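PDB 1RE5: 3-carboxy-cis,cis-muconate cycloisomerase from Pseudomonas putida, which belongs to the fumarase/aspartase (lyase) superfamily, whose members are mostly helical and assemble as tetramers. Local coordinates for residues A133-P147 with L431-H445. Numbering follows the deposited sequence.
Sequences ADTLSQQALKHADTP and LGQARVWVARAVSEH
His445, Val438 and Val442 line one side of helix 434-449 and lie against the C-terminal turns of helix 106-142, an antiparallel helix pair in the mostly helical fold of this lyase superfamily. The segment axes come within 9.8 Å and run at 157° to each other, so the end of one helix lies beside the start of the other.

Val438 sits at the middle. Its CG1, anti to the backbone N (chi1 174°), points at the last turn of the long helix and lies 3.9 Å from Ala140 CB; Ala144 CB and Leu141 CD2 border the same methyl. One turn on, CG1 of Val442 meets Ser137 OG at 3.5 Å; CG2 lies by the same hydroxyl and also packs on Leu141 CG at 4.1 Å. Among the small residues, then, Ala140 and Ala144 take Val438, Ser137 takes Val442 and part of His445, and Ala133 meets His445.

Past the helix end, the type I turn from His143 to Thr146 takes the chain into strand 147-152, with Ala144 O hydrogen-bonded to Thr161 OG1. Arg435, bent at chi3, slants across this turn: its CG lies by Ala144 O and its NH1 lies 3.3 Å from Asp145 CB. Its charge lies near the Asp145 carboxylate without pairing with it. Beyond the turn, Leu431 CD1 touches Pro147 CB. Trp437, on another side of helix 434-449, gives its NE1 to Gly197 O of the second subunit, so this helix lies between its own chain and a neighbour.

At the other end, the His445 ring rests with CE1 3.6 Å from Ala133 CB and Ser137 near CD2. NE2 donates to Asp134 OD1 at 3.0 Å; the acceptor lies almost in the ring plane, yet the imidazole reaches it from above the carboxylate plane, the two planes standing 81° apart.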
ATOM      1  N   ALA D 133      24.889 -12.116  -8.849  1.00 25.63           N
ATOM      2  CA  ALA D 133      25.438 -12.795  -7.682  1.00 26.24           C
ATOM      3  C   ALA D 133      26.902 -13.168  -7.911  1.00 26.84           C
ATOM      4  O   ALA D 133      27.718 -13.099  -6.990  1.00 26.27           O
ATOM      5  CB  ALA D 133      24.624 -14.040  -7.370  1.00 25.85           C
ATOM      6  N   ASP D 134      27.233 -13.564  -9.138  1.00 28.54           N
ATOM      7  CA  ASP D 134      28.607 -13.930  -9.469  1.00 30.12           C
ATOM      8  C   ASP D 134      29.538 -12.746  -9.267  1.00 30.17           C
ATOM      9  O   ASP D 134      30.499 -12.819  -8.486  1.00 28.41           O
ATOM     10  CB  ASP D 134      28.720 -14.409 -10.923  1.00 32.47           C
ATOM     11  CG  ASP D 134      28.411 -15.902 -11.085  1.00 35.63           C
ATOM     12  OD1 ASP D 134      28.784 -16.697 -10.190  1.00 36.08           O
ATOM     13  OD2 ASP D 134      27.813 -16.283 -12.120  1.00 36.63           O
ATOM     14  N   THR D 135      29.237 -11.647  -9.956  1.00 30.14           N
ATOM     15  CA  THR D 135      30.078 -10.466  -9.865  1.00 31.26           C
ATOM     16  C   THR D 135      30.123  -9.902  -8.457  1.00 30.63           C
ATOM     17  O   THR D 135      31.149  -9.361  -8.029  1.00 31.78           O
ATOM     18  CB  THR D 135      29.635  -9.350 -10.852  1.00 31.24           C
ATOM     19  OG1 THR D 135      29.082  -8.255 -10.122  1.00 32.53           O
ATOM     20  CG2 THR D 135      28.620  -9.866 -11.834  1.00 31.19           C
ATOM     21  N   LEU D 136      29.019 -10.036  -7.732  1.00 29.84           N
ATOM     22  CA  LEU D 136      28.949  -9.535  -6.362  1.00 29.37           C
ATOM     23  C   LEU D 136      29.837 -10.399  -5.485  1.00 28.82           C
ATOM     24  O   LEU D 136      30.450  -9.925  -4.528  1.00 26.65           O
ATOM     25  CB  LEU D 136      27.515  -9.606  -5.866  1.00 30.00           C
ATOM     26  CG  LEU D 136      26.964  -8.403  -5.129  1.00 28.89           C
ATOM     27  CD1 LEU D 136      27.331  -7.134  -5.857  1.00 28.73           C
ATOM     28  CD2 LEU D 136      25.452  -8.567  -5.049  1.00 30.81           C
ATOM     29  N   SER D 137      29.899 -11.678  -5.840  1.00 29.41           N
ATOM     30  CA  SER D 137      30.709 -12.657  -5.133  1.00 29.62           C
ATOM     31  C   SER D 137      32.198 -12.317  -5.234  1.00 28.80           C
ATOM     32  O   SER D 137      32.932 -12.412  -4.254  1.00 28.78           O
ATOM     33  CB  SER D 137      30.463 -14.038  -5.723  1.00 29.80           C
ATOM     34  OG  SER D 137      31.398 -14.957  -5.203  1.00 33.78           O
ATOM     35  N   GLN D 138      32.638 -11.925  -6.425  1.00 27.65           N
ATOM     36  CA  GLN D 138      34.032 -11.576  -6.649  1.00 28.48           C
ATOM     37  C   GLN D 138      34.430 -10.320  -5.877  1.00 26.87           C
ATOM     38  O   GLN D 138      35.455 -10.289  -5.205  1.00 24.91           O
ATOM     39  CB  GLN D 138      34.273 -11.367  -8.138  1.00 30.56           C
ATOM     40  CG  GLN D 138      33.971 -12.579  -8.968  1.00 32.94           C
ATOM     41  CD  GLN D 138      34.546 -12.479 -10.361  1.00 37.17           C
ATOM     42  OE1 GLN D 138      34.378 -13.385 -11.174  1.00 38.72           O
ATOM     43  NE2 GLN D 138      35.243 -11.376 -10.645  1.00 39.32           N
ATOM     44  N   GLN D 139      33.612  -9.283  -5.996  1.00 26.84           N
ATOM     45  CA  GLN D 139      33.845  -8.029  -5.288  1.00 26.32           C
ATOM     46  C   GLN D 139      33.913  -8.288  -3.777  1.00 25.67           C
ATOM     47  O   GLN D 139      34.745  -7.726  -3.082  1.00 25.29           O
ATOM     48  CB  GLN D 139      32.720  -7.039  -5.594  1.00 25.50           C
ATOM     49  CG  GLN D 139      32.586  -6.663  -7.057  1.00 24.76           C
ATOM     50  CD  GLN D 139      33.689  -5.735  -7.528  1.00 25.18           C
ATOM     51  OE1 GLN D 139      33.584  -5.131  -8.591  1.00 25.35           O
ATOM     52  NE2 GLN D 139      34.752  -5.615  -6.739  1.00 25.23           N
ATOM     53  N   ALA D 140      33.032  -9.140  -3.270  1.00 25.89           N
ATOM     54  CA  ALA D 140      33.035  -9.461  -1.849  1.00 25.50           C
ATOM     55  C   ALA D 140      34.411 -10.001  -1.474  1.00 25.47           C
ATOM     56  O   ALA D 140      35.037  -9.540  -0.528  1.00 25.07           O
ATOM     57  CB  ALA D 140      31.957 -10.501  -1.540  1.00 25.43           C
ATOM     58  N   LEU D 141      34.881 -10.988  -2.225  1.00 25.92           N
ATOM     59  CA  LEU D 141      36.190 -11.567  -1.964  1.00 26.91           C
ATOM     60  C   LEU D 141      37.289 -10.530  -2.119  1.00 26.95           C
ATOM     61  O   LEU D 141      38.146 -10.394  -1.253  1.00 27.54           O
ATOM     62  CB  LEU D 141      36.467 -12.726  -2.919  1.00 27.50           C
ATOM     63  CG  LEU D 141      35.709 -14.028  -2.661  1.00 27.84           C
ATOM     64  CD1 LEU D 141      35.934 -14.973  -3.835  1.00 25.84           C
ATOM     65  CD2 LEU D 141      36.173 -14.642  -1.348  1.00 25.91           C
ATOM     66  N   LYS D 142      37.263  -9.806  -3.231  1.00 27.67           N
ATOM     67  CA  LYS D 142      38.261  -8.784  -3.506  1.00 27.27           C
ATOM     68  C   LYS D 142      38.429  -7.804  -2.362  1.00 28.32           C
ATOM     69  O   LYS D 142      39.553  -7.415  -2.049  1.00 30.50           O
ATOM     70  CB  LYS D 142      37.910  -8.009  -4.772  1.00 27.01           C
ATOM     71  CG  LYS D 142      38.829  -6.831  -5.043  1.00 27.11           C
ATOM     72  CD  LYS D 142      38.653  -6.319  -6.463  1.00 29.73           C
ATOM     73  CE  LYS D 142      39.611  -5.178  -6.780  1.00 29.51           C
ATOM     74  NZ  LYS D 142      39.476  -4.718  -8.185  1.00 31.04           N
ATOM     75  N   HIS D 143      37.329  -7.397  -1.739  1.00 27.01           N
ATOM     76  CA  HIS D 143      37.406  -6.448  -0.638  1.00 26.81           C
ATOM     77  C   HIS D 143      37.071  -7.077   0.712  1.00 27.48           C
ATOM     78  O   HIS D 143      36.660  -6.387   1.647  1.00 28.27           O
ATOM     79  CB  HIS D 143      36.474  -5.254  -0.891  1.00 26.93           C
ATOM     80  CG  HIS D 143      36.876  -4.401  -2.054  1.00 27.99           C
ATOM     81  ND1 HIS D 143      36.368  -4.583  -3.323  1.00 29.21           N
ATOM     82  CD2 HIS D 143      37.748  -3.368  -2.146  1.00 27.58           C
ATOM     83  CE1 HIS D 143      36.907  -3.699  -4.144  1.00 29.42           C
ATOM     84  NE2 HIS D 143      37.747  -2.949  -3.455  1.00 27.43           N
ATOM     85  N   ALA D 144      37.249  -8.385   0.822  1.00 27.34           N
ATOM     86  CA  ALA D 144      36.949  -9.088   2.066  1.00 28.11           C
ATOM     87  C   ALA D 144      37.605  -8.465   3.286  1.00 28.53           C
ATOM     88  O   ALA D 144      37.131  -8.631   4.403  1.00 28.89           O
ATOM     89  CB  ALA D 144      37.367 -10.550   1.962  1.00 27.26           C
ATOM     90  N   ASP D 145      38.695  -7.741   3.091  1.00 29.57           N
ATOM     91  CA  ASP D 145      39.350  -7.152   4.246  1.00 30.72           C
ATOM     92  C   ASP D 145      39.779  -5.695   4.128  1.00 29.35           C
ATOM     93  O   ASP D 145      40.680  -5.254   4.841  1.00 30.08           O
ATOM     94  CB  ASP D 145      40.537  -8.027   4.676  1.00 33.35           C
ATOM     95  CG  ASP D 145      41.485  -8.313   3.544  1.00 35.58           C
ATOM     96  OD1 ASP D 145      42.312  -9.235   3.684  1.00 37.87           O
ATOM     97  OD2 ASP D 145      41.403  -7.617   2.508  1.00 38.38           O
ATOM     98  N   THR D 146      39.158  -4.946   3.223  1.00 26.99           N
ATOM     99  CA  THR D 146      39.476  -3.534   3.152  1.00 26.13           C
ATOM    100  C   THR D 146      38.532  -2.947   4.219  1.00 25.08           C
ATOM    101  O   THR D 146      37.306  -3.060   4.129  1.00 24.31           O
ATOM    102  CB  THR D 146      39.251  -2.939   1.719  1.00 25.60           C
ATOM    103  OG1 THR D 146      38.401  -1.797   1.791  1.00 28.02           O
ATOM    104  CG2 THR D 146      38.675  -3.938   0.804  1.00 22.76           C
ATOM    105  N   PRO D 147      39.104  -2.362   5.277  1.00 23.91           N
ATOM    106  CA  PRO D 147      38.310  -1.782   6.364  1.00 23.80           C
ATOM    107  C   PRO D 147      37.633  -0.429   6.139  1.00 22.87           C
ATOM    108  O   PRO D 147      38.195   0.475   5.521  1.00 24.31           O
ATOM    109  CB  PRO D 147      39.309  -1.736   7.518  1.00 24.91           C
ATOM    110  CG  PRO D 147      40.593  -1.427   6.813  1.00 23.66           C
ATOM    111  CD  PRO D 147      40.544  -2.303   5.580  1.00 22.06           C
ATOM    112  N   LEU D 431      38.410  -6.380  13.043  1.00 33.89           N
ATOM    113  CA  LEU D 431      37.460  -6.722  11.998  1.00 31.85           C
ATOM    114  C   LEU D 431      36.562  -7.902  12.354  1.00 30.73           C
ATOM    115  O   LEU D 431      35.711  -8.304  11.559  1.00 31.79           O
ATOM    116  CB  LEU D 431      38.217  -7.009  10.700  1.00 31.31           C
ATOM    117  CG  LEU D 431      38.394  -5.802   9.773  1.00 32.42           C
ATOM    118  CD1 LEU D 431      38.549  -4.528  10.584  1.00 31.49           C
ATOM    119  CD2 LEU D 431      39.574  -6.026   8.855  1.00 30.61           C
ATOM    120  N   GLY D 432      36.742  -8.455  13.546  1.00 28.69           N
ATOM    121  CA  GLY D 432      35.925  -9.583  13.954  1.00 28.55           C
ATOM    122  C   GLY D 432      35.797 -10.684  12.911  1.00 28.10           C
ATOM    123  O   GLY D 432      36.787 -11.123  12.329  1.00 27.84           O
ATOM    124  N   GLN D 433      34.569 -11.123  12.661  1.00 28.60           N
ATOM    125  CA  GLN D 433      34.319 -12.191  11.694  1.00 30.03           C
ATOM    126  C   GLN D 433      34.113 -11.712  10.254  1.00 30.62           C
ATOM    127  O   GLN D 433      33.660 -12.478   9.395  1.00 31.17           O
ATOM    128  CB  GLN D 433      33.101 -13.018  12.131  1.00 30.89           C
ATOM    129  CG  GLN D 433      33.219 -13.584  13.542  1.00 31.29           C
ATOM    130  CD  GLN D 433      34.511 -14.363  13.735  1.00 32.86           C
ATOM    131  OE1 GLN D 433      34.726 -15.401  13.094  1.00 32.44           O
ATOM    132  NE2 GLN D 433      35.389 -13.859  14.607  1.00 31.49           N
ATOM    133  N   ALA D 434      34.451 -10.454   9.990  1.00 29.42           N
ATOM    134  CA  ALA D 434      34.307  -9.883   8.658  1.00 29.69           C
ATOM    135  C   ALA D 434      34.649 -10.855   7.533  1.00 30.27           C
ATOM    136  O   ALA D 434      33.809 -11.135   6.679  1.00 30.55           O
ATOM    137  CB  ALA D 434      35.169  -8.640   8.539  1.00 29.77           C
ATOM    138  N   ARG D 435      35.880 -11.358   7.524  1.00 31.97           N
ATOM    139  CA  ARG D 435      36.320 -12.290   6.483  1.00 33.29           C
ATOM    140  C   ARG D 435      35.566 -13.626   6.490  1.00 31.86           C
ATOM    141  O   ARG D 435      35.356 -14.249   5.440  1.00 31.46           O
ATOM    142  CB  ARG D 435      37.834 -12.532   6.595  1.00 37.68           C
ATOM    143  CG  ARG D 435      38.667 -11.436   5.955  1.00 45.31           C
ATOM    144  CD  ARG D 435      40.178 -11.679   6.056  1.00 51.47           C
ATOM    145  NE  ARG D 435      40.699 -11.434   7.405  1.00 57.17           N
ATOM    146  CZ  ARG D 435      40.481 -10.320   8.108  1.00 59.34           C
ATOM    147  NH1 ARG D 435      39.746  -9.336   7.597  1.00 61.39           N
ATOM    148  NH2 ARG D 435      40.989 -10.195   9.331  1.00 59.21           N
ATOM    149  N   VAL D 436      35.156 -14.067   7.671  1.00 29.44           N
ATOM    150  CA  VAL D 436      34.413 -15.308   7.781  1.00 27.40           C
ATOM    151  C   VAL D 436      33.053 -15.153   7.083  1.00 26.99           C
ATOM    152  O   VAL D 436      32.652 -16.010   6.284  1.00 27.00           O
ATOM    153  CB  VAL D 436      34.189 -15.683   9.259  1.00 26.75           C
ATOM    154  CG1 VAL D 436      33.290 -16.915   9.363  1.00 26.72           C
ATOM    155  CG2 VAL D 436      35.517 -15.944   9.919  1.00 23.95           C
ATOM    156  N   TRP D 437      32.352 -14.059   7.382  1.00 24.53           N
ATOM    157  CA  TRP D 437      31.047 -13.808   6.781  1.00 23.91           C
ATOM    158  C   TRP D 437      31.148 -13.861   5.248  1.00 24.98           C
ATOM    159  O   TRP D 437      30.342 -14.527   4.576  1.00 25.55           O
ATOM    160  CB  TRP D 437      30.512 -12.436   7.208  1.00 22.22           C
ATOM    161  CG  TRP D 437      30.279 -12.244   8.694  1.00 19.56           C
ATOM    162  CD1 TRP D 437      30.283 -11.053   9.371  1.00 17.18           C
ATOM    163  CD2 TRP D 437      29.976 -13.256   9.667  1.00 18.76           C
ATOM    164  NE1 TRP D 437      30.003 -11.258  10.698  1.00 17.23           N
ATOM    165  CE2 TRP D 437      29.811 -12.598  10.913  1.00 17.62           C
ATOM    166  CE3 TRP D 437      29.828 -14.653   9.612  1.00 17.92           C
ATOM    167  CZ2 TRP D 437      29.506 -13.287  12.098  1.00 16.86           C
ATOM    168  CZ3 TRP D 437      29.524 -15.343  10.794  1.00 18.12           C
ATOM    169  CH2 TRP D 437      29.369 -14.654  12.021  1.00 16.96           C
ATOM    170  N   VAL D 438      32.129 -13.156   4.690  1.00 24.29           N
ATOM    171  CA  VAL D 438      32.315 -13.163   3.246  1.00 23.95           C
ATOM    172  C   VAL D 438      32.553 -14.588   2.746  1.00 25.13           C
ATOM    173  O   VAL D 438      32.104 -14.970   1.668  1.00 25.37           O
ATOM    174  CB  VAL D 438      33.519 -12.317   2.839  1.00 23.60           C
ATOM    175  CG1 VAL D 438      33.774 -12.480   1.346  1.00 22.47           C
ATOM    176  CG2 VAL D 438      33.277 -10.849   3.199  1.00 21.52           C
ATOM    177  N   ALA D 439      33.268 -15.372   3.548  1.00 26.45           N
ATOM    178  CA  ALA D 439      33.587 -16.752   3.208  1.00 24.76           C
ATOM    179  C   ALA D 439      32.338 -17.608   3.133  1.00 25.15           C
ATOM    180  O   ALA D 439      32.103 -18.295   2.139  1.00 25.20           O
ATOM    181  CB  ALA D 439      34.516 -17.308   4.233  1.00 23.68           C
ATOM    182  N   ARG D 440      31.541 -17.559   4.192  1.00 24.57           N
ATOM    183  CA  ARG D 440      30.315 -18.333   4.259  1.00 24.99           C
ATOM    184  C   ARG D 440      29.339 -17.961   3.151  1.00 26.52           C
ATOM    185  O   ARG D 440      28.756 -18.829   2.508  1.00 27.58           O
ATOM    186  CB  ARG D 440      29.648 -18.123   5.611  1.00 23.63           C
ATOM    187  CG  ARG D 440      30.502 -18.496   6.788  1.00 21.94           C
ATOM    188  CD  ARG D 440      29.712 -18.305   8.054  1.00 23.22           C
ATOM    189  NE  ARG D 440      29.621 -19.530   8.832  1.00 25.44           N
ATOM    190  CZ  ARG D 440      28.505 -19.972   9.403  1.00 27.95           C
ATOM    191  NH1 ARG D 440      27.368 -19.300   9.285  1.00 27.80           N
ATOM    192  NH2 ARG D 440      28.528 -21.085  10.121  1.00 32.25           N
ATOM    193  N   ALA D 441      29.153 -16.665   2.933  1.00 28.74           N
ATOM    194  CA  ALA D 441      28.234 -16.205   1.897  1.00 30.13           C
ATOM    195  C   ALA D 441      28.657 -16.669   0.504  1.00 31.14           C
ATOM    196  O   ALA D 441      27.828 -17.160  -0.270  1.00 31.19           O
ATOM    197  CB  ALA D 441      28.127 -14.682   1.927  1.00 29.33           C
ATOM    198  N   VAL D 442      29.940 -16.501   0.183  1.00 32.15           N
ATOM    199  CA  VAL D 442      30.458 -16.900  -1.126  1.00 31.66           C
ATOM    200  C   VAL D 442      30.370 -18.407  -1.246  1.00 32.18           C
ATOM    201  O   VAL D 442      30.024 -18.942  -2.295  1.00 31.45           O
ATOM    202  CB  VAL D 442      31.915 -16.453  -1.306  1.00 30.74           C
ATOM    203  CG1 VAL D 442      32.499 -17.044  -2.583  1.00 28.98           C
ATOM    204  CG2 VAL D 442      31.966 -14.933  -1.348  1.00 29.28           C
ATOM    205  N   SER D 443      30.675 -19.087  -0.151  1.00 33.64           N
ATOM    206  CA  SER D 443      30.612 -20.542  -0.108  1.00 35.85           C
ATOM    207  C   SER D 443      29.215 -21.013  -0.525  1.00 36.49           C
ATOM    208  O   SER D 443      29.052 -21.785  -1.463  1.00 36.65           O
ATOM    209  CB  SER D 443      30.920 -21.017   1.310  1.00 35.93           C
ATOM    210  OG  SER D 443      30.842 -22.422   1.392  1.00 40.70           O
ATOM    211  N   GLU D 444      28.208 -20.528   0.187  1.00 37.57           N
ATOM    212  CA  GLU D 444      26.828 -20.876  -0.086  1.00 39.07           C
ATOM    213  C   GLU D 444      26.421 -20.530  -1.523  1.00 38.34           C
ATOM    214  O   GLU D 444      25.608 -21.221  -2.135  1.00 37.70           O
ATOM    215  CB  GLU D 444      25.941 -20.144   0.904  1.00 41.41           C
ATOM    216  CG  GLU D 444      24.685 -20.873   1.221  1.00 48.64           C
ATOM    217  CD  GLU D 444      23.899 -20.182   2.303  1.00 53.00           C
ATOM    218  OE1 GLU D 444      23.376 -19.062   2.045  1.00 56.02           O
ATOM    219  OE2 GLU D 444      23.814 -20.760   3.412  1.00 55.24           O
ATOM    220  N   HIS D 445      26.980 -19.449  -2.052  1.00 38.40           N
ATOM    221  CA  HIS D 445      26.693 -19.027  -3.416  1.00 38.46           C
ATOM    222  C   HIS D 445      27.201 -20.083  -4.399  1.00 39.72           C
ATOM    223  O   HIS D 445      26.553 -20.362  -5.402  1.00 39.64           O
ATOM    224  CB  HIS D 445      27.354 -17.667  -3.707  1.00 35.64           C
ATOM    225  CG  HIS D 445      27.480 -17.353  -5.167  1.00 32.57           C
ATOM    226  ND1 HIS D 445      26.391 -17.129  -5.983  1.00 32.78           N
ATOM    227  CD2 HIS D 445      28.571 -17.260  -5.965  1.00 31.64           C
ATOM    228  CE1 HIS D 445      26.807 -16.913  -7.219  1.00 31.42           C
ATOM    229  NE2 HIS D 445      28.125 -16.987  -7.235  1.00 30.49           N
TER